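Local coordinates for protein dehydroascorbate reductase (Chlamydomonas reinhardtii, PDB 5XFT) that probably catalyses the reduction of L-dehydroascorbate to L-ascorbate, oxidising two molecules of glutathione to glutathione disulfide, at residues 70-73 against 77-80; 63-68 against 79-84; 7-12 against 22-27. All blocks are in the same frame, centred on the assembly; numbering follows the deposited sequence.

Contact 1 (70-73 against 77-80)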
ATOM      1  N   PRO A  70     -14.616   0.446 -19.023  1.00 34.12           N
ATOM      2  CA  PRO A  70     -13.308  -0.017 -19.476  1.00 27.14           C
ATOM      3  C   PRO A  70     -12.464  -0.466 -18.292  1.00 18.41           C
ATOM      4  O   PRO A  70     -12.753  -0.155 -17.135  1.00 13.02           O
ATOM      5  CB  PRO A  70     -12.708   1.236 -20.127  1.00 23.08           C
ATOM      6  CG  PRO A  70     -13.236   2.344 -19.270  1.00 17.42           C
ATOM      7  CD  PRO A  70     -14.637   1.914 -18.844  1.00 25.40           C
ATOM      8  N   TYR A  71     -11.405  -1.200 -18.605  1.00 18.58           N
ATOM      9  CA  TYR A  71     -10.383  -1.473 -17.603  1.00 18.43           C
ATOM     10  C   TYR A  71      -9.644  -0.182 -17.266  1.00 21.23           C
ATOM     11  O   TYR A  71      -9.309   0.606 -18.158  1.00 28.43           O
ATOM     12  CB  TYR A  71      -9.400  -2.524 -18.111  1.00 13.41           C
ATOM     13  CG  TYR A  71      -9.983  -3.904 -18.279  1.00 16.50           C
ATOM     14  CD1 TYR A  71     -10.293  -4.691 -17.175  1.00 15.11           C
ATOM     15  CD2 TYR A  71     -10.199  -4.438 -19.546  1.00 23.22           C
ATOM     16  CE1 TYR A  71     -10.818  -5.972 -17.325  1.00 12.74           C
ATOM     17  CE2 TYR A  71     -10.720  -5.718 -19.706  1.00 25.73           C
ATOM     18  CZ  TYR A  71     -11.029  -6.478 -18.592  1.00 18.82           C
ATOM     19  OH  TYR A  71     -11.553  -7.745 -18.752  1.00 19.67           O
ATOM     20  N   MET A  72      -9.385   0.035 -15.984  1.00 20.80           N
ATOM     21  CA  MET A  72      -8.712   1.248 -15.519  1.00 17.18           C
ATOM     22  C   MET A  72      -7.514   0.904 -14.649  1.00 15.91           C
ATOM     23  O   MET A  72      -7.696   0.457 -13.501  1.00  9.97           O
ATOM     24  CB  MET A  72      -9.681   2.129 -14.737  1.00 22.68           C
ATOM     25  CG  MET A  72      -9.036   3.370 -14.165  1.00 27.47           C
ATOM     26  SD  MET A  72     -10.277   4.499 -13.542  1.00 30.60           S
ATOM     27  CE  MET A  72     -10.616   3.803 -11.947  1.00 33.05           C
ATOM     28  N   PRO A  73      -6.282   1.092 -15.135  1.00 15.86           N
ATOM     29  CA  PRO A  73      -5.106   0.765 -14.322  1.00 14.95           C
ATOM     30  C   PRO A  73      -4.586   1.961 -13.547  1.00 22.41           C
ATOM     31  O   PRO A  73      -5.214   3.024 -13.563  1.00 23.42           O
ATOM     32  CB  PRO A  73      -4.090   0.294 -15.367  1.00 13.50           C
ATOM     33  CG  PRO A  73      -4.450   1.050 -16.599  1.00  6.50           C
ATOM     34  CD  PRO A  73      -5.929   1.367 -16.538  1.00 10.12           C
ATOM     35  N   VAL A  77      -4.656   6.946 -10.551  1.00 18.45           N
ATOM     36  CA  VAL A  77      -5.866   7.197 -11.332  1.00 18.36           C
ATOM     37  C   VAL A  77      -7.076   6.578 -10.649  1.00 23.54           C
ATOM     38  O   VAL A  77      -8.141   7.203 -10.545  1.00 30.05           O
ATOM     39  CB  VAL A  77      -5.696   6.654 -12.763  1.00 17.31           C
ATOM     40  CG1 VAL A  77      -6.952   6.917 -13.573  1.00 17.16           C
ATOM     41  CG2 VAL A  77      -4.476   7.274 -13.430  1.00 18.48           C
ATOM     42  N   ILE A  78      -6.921   5.353 -10.143  1.00 15.96           N
ATOM     43  CA  ILE A  78      -8.042   4.649  -9.532  1.00 14.78           C
ATOM     44  C   ILE A  78      -8.524   5.377  -8.281  1.00 21.60           C
ATOM     45  O   ILE A  78      -9.724   5.606  -8.115  1.00 17.92           O
ATOM     46  CB  ILE A  78      -7.660   3.191  -9.226  1.00 12.58           C
ATOM     47  CG1 ILE A  78      -7.550   2.392 -10.522  1.00 18.12           C
ATOM     48  CG2 ILE A  78      -8.676   2.565  -8.281  1.00 10.08           C
ATOM     49  CD1 ILE A  78      -6.804   1.086 -10.361  1.00 24.83           C
ATOM     50  N   VAL A  79      -7.613   5.750  -7.378  1.00 23.60           N
ATOM     51  CA  VAL A  79      -8.092   6.336  -6.126  1.00 27.66           C
ATOM     52  C   VAL A  79      -8.660   7.730  -6.357  1.00 25.43           C
ATOM     53  O   VAL A  79      -9.572   8.159  -5.634  1.00 22.22           O
ATOM     54  CB  VAL A  79      -6.995   6.354  -5.044  1.00 25.26           C
ATOM     55  CG1 VAL A  79      -6.566   4.930  -4.692  1.00  5.42           C
ATOM     56  CG2 VAL A  79      -5.814   7.219  -5.475  1.00 20.33           C
ATOM     57  N   VAL A  80      -8.158   8.459  -7.360  1.00 25.93           N
ATOM     58  CA  VAL A  80      -8.714   9.785  -7.626  1.00 29.22           C
ATOM     59  C   VAL A  80     -10.086   9.672  -8.284  1.00 26.97           C
ATOM     60  O   VAL A  80     -11.029  10.385  -7.916  1.00 25.02           O
ATOM     61  CB  VAL A  80      -7.735  10.612  -8.476  1.00 39.10           C
ATOM     62  CG1 VAL A  80      -8.374  11.924  -8.893  1.00 46.14           C
ATOM     63  CG2 VAL A  80      -6.466  10.869  -7.689  1.00 38.87           C
TER
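Val-77 and Ile-78, near the start of helix 75-85, receive the end of strand 72-73, and Met-72 carries most of the apolar contact. Val-77 is the outer partner. Its CG1 branch lies 4.1 Å from Met-72 SD, and its CB is 3.7 Å from the backbone oxygen Pro-73 O, so it is met by a side chain and by main chain at once. Ile-78, one residue on, is buried and more closely engaged. Its CD1 comes 3.3 Å from Met-72 O, while its CG1 lies 3.7 Å from Met-72 CE. With CG anti to the backbone N (chi1 177°), the methionine chain runs out toward the helix; a bend at chi3 (82°) then brings the methyl CE to 3.6 Å from Ile-78 CA. The methyl, not the sulfur, thus lies against Ile-78, while SD faces Val-77. Cutting Met-72 back to an alanine would remove SD and CE and is likely to leave Val-77 CG1 and Ile-78 CG1 without their apolar partner, opening a gap between strand and helix. The fold places this joint at a turn from strand to helix in the thioredoxin-like domain, where strand 72-73 pairs antiparallel with strand 62-64. Ile-78 also rests on Ile-63 and on helix 22-33, so helix 75-85 packs against both the sheet and its neighbouring helix.

Contact 2 (63-68 against 79-84)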
ATOM      1  N   ILE A  63      -8.997  -2.022 -12.150  1.00 10.30           N
ATOM      2  CA  ILE A  63     -10.385  -2.181 -11.742  1.00 12.39           C
ATOM      3  C   ILE A  63     -11.266  -2.241 -12.981  1.00 11.88           C
ATOM      4  O   ILE A  63     -10.867  -1.878 -14.089  1.00 13.48           O
ATOM      5  CB  ILE A  63     -10.891  -1.079 -10.788  1.00 13.11           C
ATOM      6  CG1 ILE A  63     -11.086   0.243 -11.527  1.00 15.80           C
ATOM      7  CG2 ILE A  63     -10.002  -0.941  -9.555  1.00  5.84           C
ATOM      8  CD1 ILE A  63     -12.232   1.043 -10.953  1.00 13.96           C
ATOM      9  N   LYS A  64     -12.487  -2.721 -12.766  1.00 10.80           N
ATOM     10  CA  LYS A  64     -13.466  -2.887 -13.836  1.00 13.82           C
ATOM     11  C   LYS A  64     -14.833  -2.782 -13.168  1.00 20.19           C
ATOM     12  O   LYS A  64     -15.277  -3.726 -12.506  1.00 33.73           O
ATOM     13  CB  LYS A  64     -13.277  -4.220 -14.549  1.00 13.63           C
ATOM     14  CG  LYS A  64     -14.161  -4.435 -15.762  1.00 11.46           C
ATOM     15  CD  LYS A  64     -13.726  -3.562 -16.912  1.00 14.58           C
ATOM     16  CE  LYS A  64     -14.077  -4.195 -18.248  1.00 18.89           C
ATOM     17  NZ  LYS A  64     -15.537  -4.351 -18.427  1.00 16.44           N
ATOM     18  N   GLU A  65     -15.480  -1.632 -13.328  1.00 18.52           N
ATOM     19  CA  GLU A  65     -16.702  -1.358 -12.584  1.00 25.01           C
ATOM     20  C   GLU A  65     -17.924  -2.063 -13.150  1.00 18.37           C
ATOM     21  O   GLU A  65     -18.992  -2.003 -12.534  1.00 28.48           O
ATOM     22  CB  GLU A  65     -16.950   0.149 -12.531  1.00 29.70           C
ATOM     23  CG  GLU A  65     -15.736   0.931 -12.072  1.00 37.01           C
ATOM     24  CD  GLU A  65     -16.066   2.360 -11.709  1.00 40.09           C
ATOM     25  OE1 GLU A  65     -16.432   2.606 -10.541  1.00 45.98           O
ATOM     26  OE2 GLU A  65     -15.969   3.233 -12.594  1.00 37.52           O
ATOM     27  N   GLY A  66     -17.801  -2.729 -14.288  1.00 16.42           N
ATOM     28  CA  GLY A  66     -18.923  -3.411 -14.880  1.00 16.35           C
ATOM     29  C   GLY A  66     -18.690  -3.736 -16.336  1.00 16.34           C
ATOM     30  O   GLY A  66     -17.659  -3.391 -16.920  1.00 17.70           O
ATOM     31  N   PRO A  67     -19.663  -4.406 -16.955  1.00 31.54           N
ATOM     32  CA  PRO A  67     -19.474  -4.848 -18.351  1.00 31.57           C
ATOM     33  C   PRO A  67     -19.257  -3.706 -19.332  1.00 32.09           C
ATOM     34  O   PRO A  67     -18.452  -3.841 -20.263  1.00 26.19           O
ATOM     35  CB  PRO A  67     -20.770  -5.618 -18.646  1.00 25.39           C
ATOM     36  CG  PRO A  67     -21.288  -6.029 -17.285  1.00 32.99           C
ATOM     37  CD  PRO A  67     -20.921  -4.900 -16.370  1.00 32.87           C
ATOM     38  N   ASP A  68     -19.942  -2.582 -19.150  1.00 37.71           N
ATOM     39  CA  ASP A  68     -19.793  -1.452 -20.057  1.00 45.67           C
ATOM     40  C   ASP A  68     -18.609  -0.558 -19.709  1.00 46.48           C
ATOM     41  O   ASP A  68     -18.238   0.296 -20.522  1.00 53.26           O
ATOM     42  CB  ASP A  68     -21.080  -0.623 -20.070  1.00 57.17           C
ATOM     43  CG  ASP A  68     -22.320  -1.484 -20.226  1.00 67.10           C
ATOM     44  OD1 ASP A  68     -22.687  -1.788 -21.381  1.00 68.67           O
ATOM     45  OD2 ASP A  68     -22.919  -1.864 -19.194  1.00 68.51           O
ATOM     46  N   VAL A  79      -7.613   5.750  -7.378  1.00 23.60           N
ATOM     47  CA  VAL A  79      -8.092   6.336  -6.126  1.00 27.66           C
ATOM     48  C   VAL A  79      -8.660   7.730  -6.357  1.00 25.43           C
ATOM     49  O   VAL A  79      -9.572   8.159  -5.634  1.00 22.22           O
ATOM     50  CB  VAL A  79      -6.995   6.354  -5.044  1.00 25.26           C
ATOM     51  CG1 VAL A  79      -6.566   4.930  -4.692  1.00  5.42           C
ATOM     52  CG2 VAL A  79      -5.814   7.219  -5.475  1.00 20.33           C
ATOM     53  N   VAL A  80      -8.158   8.459  -7.360  1.00 25.93           N
ATOM     54  CA  VAL A  80      -8.714   9.785  -7.626  1.00 29.22           C
ATOM     55  C   VAL A  80     -10.086   9.672  -8.284  1.00 26.97           C
ATOM     56  O   VAL A  80     -11.029  10.385  -7.916  1.00 25.02           O
ATOM     57  CB  VAL A  80      -7.735  10.612  -8.476  1.00 39.10           C
ATOM     58  CG1 VAL A  80      -8.374  11.924  -8.893  1.00 46.14           C
ATOM     59  CG2 VAL A  80      -6.466  10.869  -7.689  1.00 38.87           C
ATOM     60  N   HIS A  81     -10.219   8.780  -9.269  1.00 30.95           N
ATOM     61  CA  HIS A  81     -11.532   8.461  -9.824  1.00 28.64           C
ATOM     62  C   HIS A  81     -12.491   8.019  -8.725  1.00 23.23           C
ATOM     63  O   HIS A  81     -13.672   8.392  -8.714  1.00 21.98           O
ATOM     64  CB  HIS A  81     -11.378   7.365 -10.884  1.00 30.10           C
ATOM     65  CG  HIS A  81     -12.662   6.708 -11.275  1.00 32.83           C
ATOM     66  ND1 HIS A  81     -13.349   7.040 -12.423  1.00 32.61           N
ATOM     67  CD2 HIS A  81     -13.382   5.728 -10.677  1.00 31.70           C
ATOM     68  CE1 HIS A  81     -14.438   6.299 -12.512  1.00 26.74           C
ATOM     69  NE2 HIS A  81     -14.484   5.496 -11.463  1.00 28.56           N
ATOM     70  N   LEU A  82     -11.990   7.220  -7.789  1.00 19.82           N
ATOM     71  CA  LEU A  82     -12.790   6.778  -6.660  1.00 20.36           C
ATOM     72  C   LEU A  82     -13.303   7.968  -5.864  1.00 27.21           C
ATOM     73  O   LEU A  82     -14.495   8.054  -5.554  1.00 24.29           O
ATOM     74  CB  LEU A  82     -11.955   5.847  -5.784  1.00 27.81           C
ATOM     75  CG  LEU A  82     -12.641   5.207  -4.583  1.00 43.80           C
ATOM     76  CD1 LEU A  82     -13.773   4.316  -5.052  1.00 47.64           C
ATOM     77  CD2 LEU A  82     -11.644   4.414  -3.763  1.00 44.62           C
ATOM     78  N   GLU A  83     -12.414   8.915  -5.542  1.00 32.99           N
ATOM     79  CA  GLU A  83     -12.830  10.065  -4.746  1.00 31.70           C
ATOM     80  C   GLU A  83     -13.793  10.971  -5.506  1.00 37.91           C
ATOM     81  O   GLU A  83     -14.650  11.618  -4.892  1.00 43.86           O
ATOM     82  CB  GLU A  83     -11.601  10.849  -4.293  1.00 30.18           C
ATOM     83  CG  GLU A  83     -11.844  11.725  -3.065  1.00 36.33           C
ATOM     84  CD  GLU A  83     -11.886  10.937  -1.781  1.00 43.15           C
ATOM     85  OE1 GLU A  83     -11.243   9.875  -1.733  1.00 45.49           O
ATOM     86  OE2 GLU A  83     -12.549  11.391  -0.824  1.00 53.31           O
ATOM     87  N   LYS A  84     -13.673  11.037  -6.831  1.00 38.04           N
ATOM     88  CA  LYS A  84     -14.599  11.856  -7.605  1.00 30.67           C
ATOM     89  C   LYS A  84     -15.980  11.218  -7.661  1.00 32.44           C
ATOM     90  O   LYS A  84     -16.996  11.906  -7.516  1.00 37.96           O
ATOM     91  CB  LYS A  84     -14.056  12.075  -9.014  1.00 31.96           C
ATOM     92  CG  LYS A  84     -14.863  13.061  -9.837  1.00 31.23           C
ATOM     93  CD  LYS A  84     -14.332  13.149 -11.259  1.00 36.41           C
ATOM     94  CE  LYS A  84     -15.204  14.052 -12.112  1.00 44.90           C
ATOM     95  NZ  LYS A  84     -14.886  13.945 -13.566  1.00 48.24           N
TER
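On the surface of the thioredoxin-like N-terminal domain, Glu-65, in the loop that follows strand 62-64, reaches across to His-81 on helix 75-85. Each side chain extends from its own segment to meet the other between loop and helix, and the carboxylate comes to the edge of the imidazole. His-81 NE2 donates to Glu-65 OE2 at 2.9 Å, but the N-H...O angle of 128° makes the bond weak. The carboxylate plane is turned 76° from the ring plane; its second oxygen, Glu-65 OE1, stays 3.6 Å from His-81 NE2. The glutamate gets there on a chain extended beyond CG, and the histidine with CG anti to its backbone nitrogen (chi1 165°). In the βαβαββα order of this domain, the bond links the loop of the final β-hairpin, between strands 62-64 and 72-73, to the helix that comes after it. Within that loop, Lys-64 NZ donates to Gly-66 O at 2.8 Å and bonds a second acceptor, Ala-69 O. With these two acceptors the ammonium group bridges Gly-66 and Ala-69 across the loop; the lysine also makes a cation-pi contact with Tyr-71. Glu-65 also touches Thr-5 of the neighbouring strand 5-12.

Contact 3 (7-12 against 22-27)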
ATOM      1  N   ILE A   7     -11.557  -5.922  -8.847  1.00  9.37           N
ATOM      2  CA  ILE A   7     -10.223  -5.403  -8.594  1.00 12.80           C
ATOM      3  C   ILE A   7      -9.246  -6.540  -8.865  1.00 13.36           C
ATOM      4  O   ILE A   7      -9.145  -7.490  -8.082  1.00 17.17           O
ATOM      5  CB  ILE A   7     -10.072  -4.853  -7.173  1.00  9.32           C
ATOM      6  CG1 ILE A   7     -11.207  -3.877  -6.872  1.00  8.29           C
ATOM      7  CG2 ILE A   7      -8.748  -4.116  -7.029  1.00  7.28           C
ATOM      8  CD1 ILE A   7     -11.105  -3.249  -5.485  1.00  9.46           C
ATOM      9  N   TYR A   8      -8.550  -6.461  -9.994  1.00 16.52           N
ATOM     10  CA  TYR A   8      -7.490  -7.399 -10.335  1.00 13.22           C
ATOM     11  C   TYR A   8      -6.231  -7.000  -9.584  1.00 17.07           C
ATOM     12  O   TYR A   8      -5.708  -5.887  -9.774  1.00 16.57           O
ATOM     13  CB  TYR A   8      -7.242  -7.413 -11.836  1.00  3.35           C
ATOM     14  CG  TYR A   8      -8.478  -7.721 -12.637  1.00  6.52           C
ATOM     15  CD1 TYR A   8      -8.749  -9.012 -13.062  1.00 10.00           C
ATOM     16  CD2 TYR A   8      -9.375  -6.720 -12.970  1.00  5.93           C
ATOM     17  CE1 TYR A   8      -9.882  -9.293 -13.793  1.00 10.79           C
ATOM     18  CE2 TYR A   8     -10.510  -6.991 -13.692  1.00  9.70           C
ATOM     19  CZ  TYR A   8     -10.763  -8.278 -14.101  1.00 11.12           C
ATOM     20  OH  TYR A   8     -11.898  -8.549 -14.837  1.00  8.39           O
ATOM     21  N   VAL A   9      -5.765  -7.912  -8.725  1.00 11.92           N
ATOM     22  CA  VAL A   9      -4.629  -7.696  -7.845  1.00 15.69           C
ATOM     23  C   VAL A   9      -3.677  -8.874  -7.984  1.00 11.19           C
ATOM     24  O   VAL A   9      -3.987  -9.878  -8.624  1.00  4.83           O
ATOM     25  CB  VAL A   9      -5.057  -7.528  -6.372  1.00 19.86           C
ATOM     26  CG1 VAL A   9      -5.925  -6.295  -6.200  1.00 19.39           C
ATOM     27  CG2 VAL A   9      -5.790  -8.771  -5.895  1.00 15.48           C
ATOM     28  N   LYS A  10      -2.501  -8.741  -7.370  1.00  8.65           N
ATOM     29  CA  LYS A  10      -1.535  -9.829  -7.376  1.00  8.32           C
ATOM     30  C   LYS A  10      -1.971 -10.894  -6.374  1.00 18.14           C
ATOM     31  O   LYS A  10      -2.206 -10.596  -5.198  1.00 22.79           O
ATOM     32  CB  LYS A  10      -0.142  -9.308  -7.044  1.00  4.60           C
ATOM     33  CG  LYS A  10       0.863 -10.417  -6.755  1.00 13.30           C
ATOM     34  CD  LYS A  10       2.096  -9.905  -6.025  1.00 23.11           C
ATOM     35  CE  LYS A  10       3.138 -11.002  -5.874  1.00 30.32           C
ATOM     36  NZ  LYS A  10       4.396 -10.743  -6.625  1.00 38.34           N
ATOM     37  N   GLY A  11      -2.096 -12.133  -6.835  1.00 17.73           N
ATOM     38  CA  GLY A  11      -2.573 -13.169  -5.952  1.00 21.53           C
ATOM     39  C   GLY A  11      -2.222 -14.554  -6.441  1.00 23.57           C
ATOM     40  O   GLY A  11      -1.433 -14.729  -7.370  1.00 24.85           O
ATOM     41  N   ASP A  12      -2.808 -15.543  -5.776  1.00 26.60           N
ATOM     42  CA  ASP A  12      -2.697 -16.946  -6.178  1.00 21.34           C
ATOM     43  C   ASP A  12      -4.088 -17.462  -6.503  1.00 19.96           C
ATOM     44  O   ASP A  12      -4.825 -17.873  -5.591  1.00 20.59           O
ATOM     45  CB  ASP A  12      -2.062 -17.785  -5.074  1.00 26.23           C
ATOM     46  CG  ASP A  12      -1.723 -19.187  -5.534  1.00 38.32           C
ATOM     47  OD1 ASP A  12      -2.398 -19.706  -6.450  1.00 43.65           O
ATOM     48  OD2 ASP A  12      -0.774 -19.773  -4.979  1.00 38.26           O
ATOM     49  N   PRO A  22       1.963  -3.611  -2.884  1.00 11.77           N
ATOM     50  CA  PRO A  22       1.529  -2.467  -2.062  1.00 13.06           C
ATOM     51  C   PRO A  22       0.613  -1.497  -2.791  1.00 16.64           C
ATOM     52  O   PRO A  22      -0.135  -0.766  -2.127  1.00 12.25           O
ATOM     53  CB  PRO A  22       2.854  -1.796  -1.670  1.00 13.33           C
ATOM     54  CG  PRO A  22       3.797  -2.158  -2.777  1.00 11.52           C
ATOM     55  CD  PRO A  22       3.400  -3.555  -3.206  1.00 13.35           C
ATOM     56  N   PHE A  23       0.639  -1.469  -4.127  1.00 12.71           N
ATOM     57  CA  PHE A  23      -0.241  -0.572  -4.872  1.00 11.52           C
ATOM     58  C   PHE A  23      -1.655  -1.140  -4.970  1.00 18.49           C
ATOM     59  O   PHE A  23      -2.644  -0.422  -4.745  1.00 27.89           O
ATOM     60  CB  PHE A  23       0.363  -0.300  -6.250  1.00 11.59           C
ATOM     61  CG  PHE A  23       1.765   0.225  -6.184  1.00 13.18           C
ATOM     62  CD1 PHE A  23       2.001   1.583  -6.089  1.00 19.99           C
ATOM     63  CD2 PHE A  23       2.850  -0.640  -6.176  1.00 21.91           C
ATOM     64  CE1 PHE A  23       3.298   2.078  -6.002  1.00 22.12           C
ATOM     65  CE2 PHE A  23       4.149  -0.154  -6.089  1.00 22.81           C
ATOM     66  CZ  PHE A  23       4.370   1.209  -6.003  1.00 20.96           C
ATOM     67  N   CYS A  24      -1.763  -2.433  -5.301  1.00 18.37           N
ATOM     68  CA  CYS A  24      -3.012  -3.156  -5.079  1.00 15.14           C
ATOM     69  C   CYS A  24      -3.499  -2.946  -3.659  1.00 14.54           C
ATOM     70  O   CYS A  24      -4.681  -2.662  -3.429  1.00 11.99           O
ATOM     71  CB  CYS A  24      -2.819  -4.651  -5.317  1.00 13.85           C
ATOM     72  SG  CYS A  24      -2.268  -5.146  -6.940  1.00 21.28           S
ATOM     73  N   HIS A  25      -2.594  -3.088  -2.689  1.00 13.71           N
ATOM     74  CA  HIS A  25      -2.967  -2.875  -1.296  1.00 17.80           C
ATOM     75  C   HIS A  25      -3.567  -1.489  -1.097  1.00 21.29           C
ATOM     76  O   HIS A  25      -4.533  -1.327  -0.344  1.00 26.55           O
ATOM     77  CB  HIS A  25      -1.752  -3.081  -0.390  1.00 12.85           C
ATOM     78  CG  HIS A  25      -2.101  -3.309   1.048  1.00 16.01           C
ATOM     79  ND1 HIS A  25      -1.147  -3.407   2.036  1.00 17.24           N
ATOM     80  CD2 HIS A  25      -3.297  -3.464   1.663  1.00 17.51           C
ATOM     81  CE1 HIS A  25      -1.739  -3.605   3.202  1.00 19.56           C
ATOM     82  NE2 HIS A  25      -3.043  -3.643   3.004  1.00 20.88           N
ATOM     83  N   ARG A  26      -3.026  -0.481  -1.785  1.00 14.58           N
ATOM     84  CA  ARG A  26      -3.543   0.876  -1.630  1.00  8.54           C
ATOM     85  C   ARG A  26      -4.963   0.987  -2.173  1.00 11.05           C
ATOM     86  O   ARG A  26      -5.851   1.555  -1.519  1.00 10.48           O
ATOM     87  CB  ARG A  26      -2.619   1.882  -2.322  1.00 10.53           C
ATOM     88  CG  ARG A  26      -3.329   3.193  -2.679  1.00 19.95           C
ATOM     89  CD  ARG A  26      -2.545   4.043  -3.699  1.00 20.23           C
ATOM     90  NE  ARG A  26      -2.775   5.462  -3.482  1.00 16.53           N
ATOM     91  CZ  ARG A  26      -2.348   6.393  -4.330  1.00 19.36           C
ATOM     92  NH1 ARG A  26      -1.670   6.027  -5.414  1.00 15.74           N
ATOM     93  NH2 ARG A  26      -2.565   7.682  -4.110  1.00 21.84           N
ATOM     94  N   VAL A  27      -5.209   0.431  -3.361  1.00  5.95           N
ATOM     95  CA  VAL A  27      -6.569   0.459  -3.897  1.00  7.07           C
ATOM     96  C   VAL A  27      -7.536  -0.277  -2.973  1.00 14.50           C
ATOM     97  O   VAL A  27      -8.625   0.224  -2.660  1.00 21.27           O
ATOM     98  CB  VAL A  27      -6.588  -0.117  -5.322  1.00  5.40           C
ATOM     99  CG1 VAL A  27      -8.014  -0.318  -5.795  1.00  7.65           C
ATOM    100  CG2 VAL A  27      -5.839   0.814  -6.251  1.00  5.35           C
TER
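The flat group that meets the helix here is the peptide joining Val-9 to Lys-10: Cys-24 SG comes to its N-H edge, close to its plane rather than over a face. SG is 3.6 Å from Lys-10 N, in a weak bond with an N-H...S angle of 148°, and also 3.6 Å from Val-9 CA. No aromatic ring of the segments is met across the contact; two are engaged elsewhere, Tyr-8 with Trp-51 and His-25 with Tyr-202, each edge-to-face. Beside the sulfur, Val-9 CG1 touches Cys-24 CB at 3.6 Å. With SG anti to the carbonyl carbon (chi1 -59°), the thiol leans to the strand. The segments belong to the β-α-β crossover that opens the thioredoxin-like fold, in which strand 5-12 is followed by helix 22-33 and then by strand 38-43, parallel to the first. Cys-24 is the second cysteine of a CxxC pattern at the helix start, after Cys-21, consistent with a thioredoxin-type arrangement; in this family the first cysteine is probably the catalytic one. One helical turn further on, Val-27 CG1 lies 4.1 Å from Ile-7 CG2, the two branched side chains lying alongside and running opposite ways. Val-9 in turn is flanked on strand 38-43 by Met-40 and Tyr-42.

Contacts 1 and 2 share helix 75-85 and lie about 6 Å apart between centres. They are joined through the hairpin, where Met-72 N is 3.1 Å from Ile-63 O in a probable hydrogen bond, and through Met-72 CE, which lies 3.6 Å from His-81 CD2. Contact 3 stands about 13 Å from contact 1 and about 15 Å from contact 2, centre to centre, yet reaches the same sheet. Ile-78 CG2 touches Val-27 CG1 at 3.9 Å, connecting the two helices, and Ile-63 CG2 lies 4.2 Å from Ile-7 CG1. Contact 3 is probably nearest the active site, since its helix begins just after Cys-21, the likely catalytic cysteine.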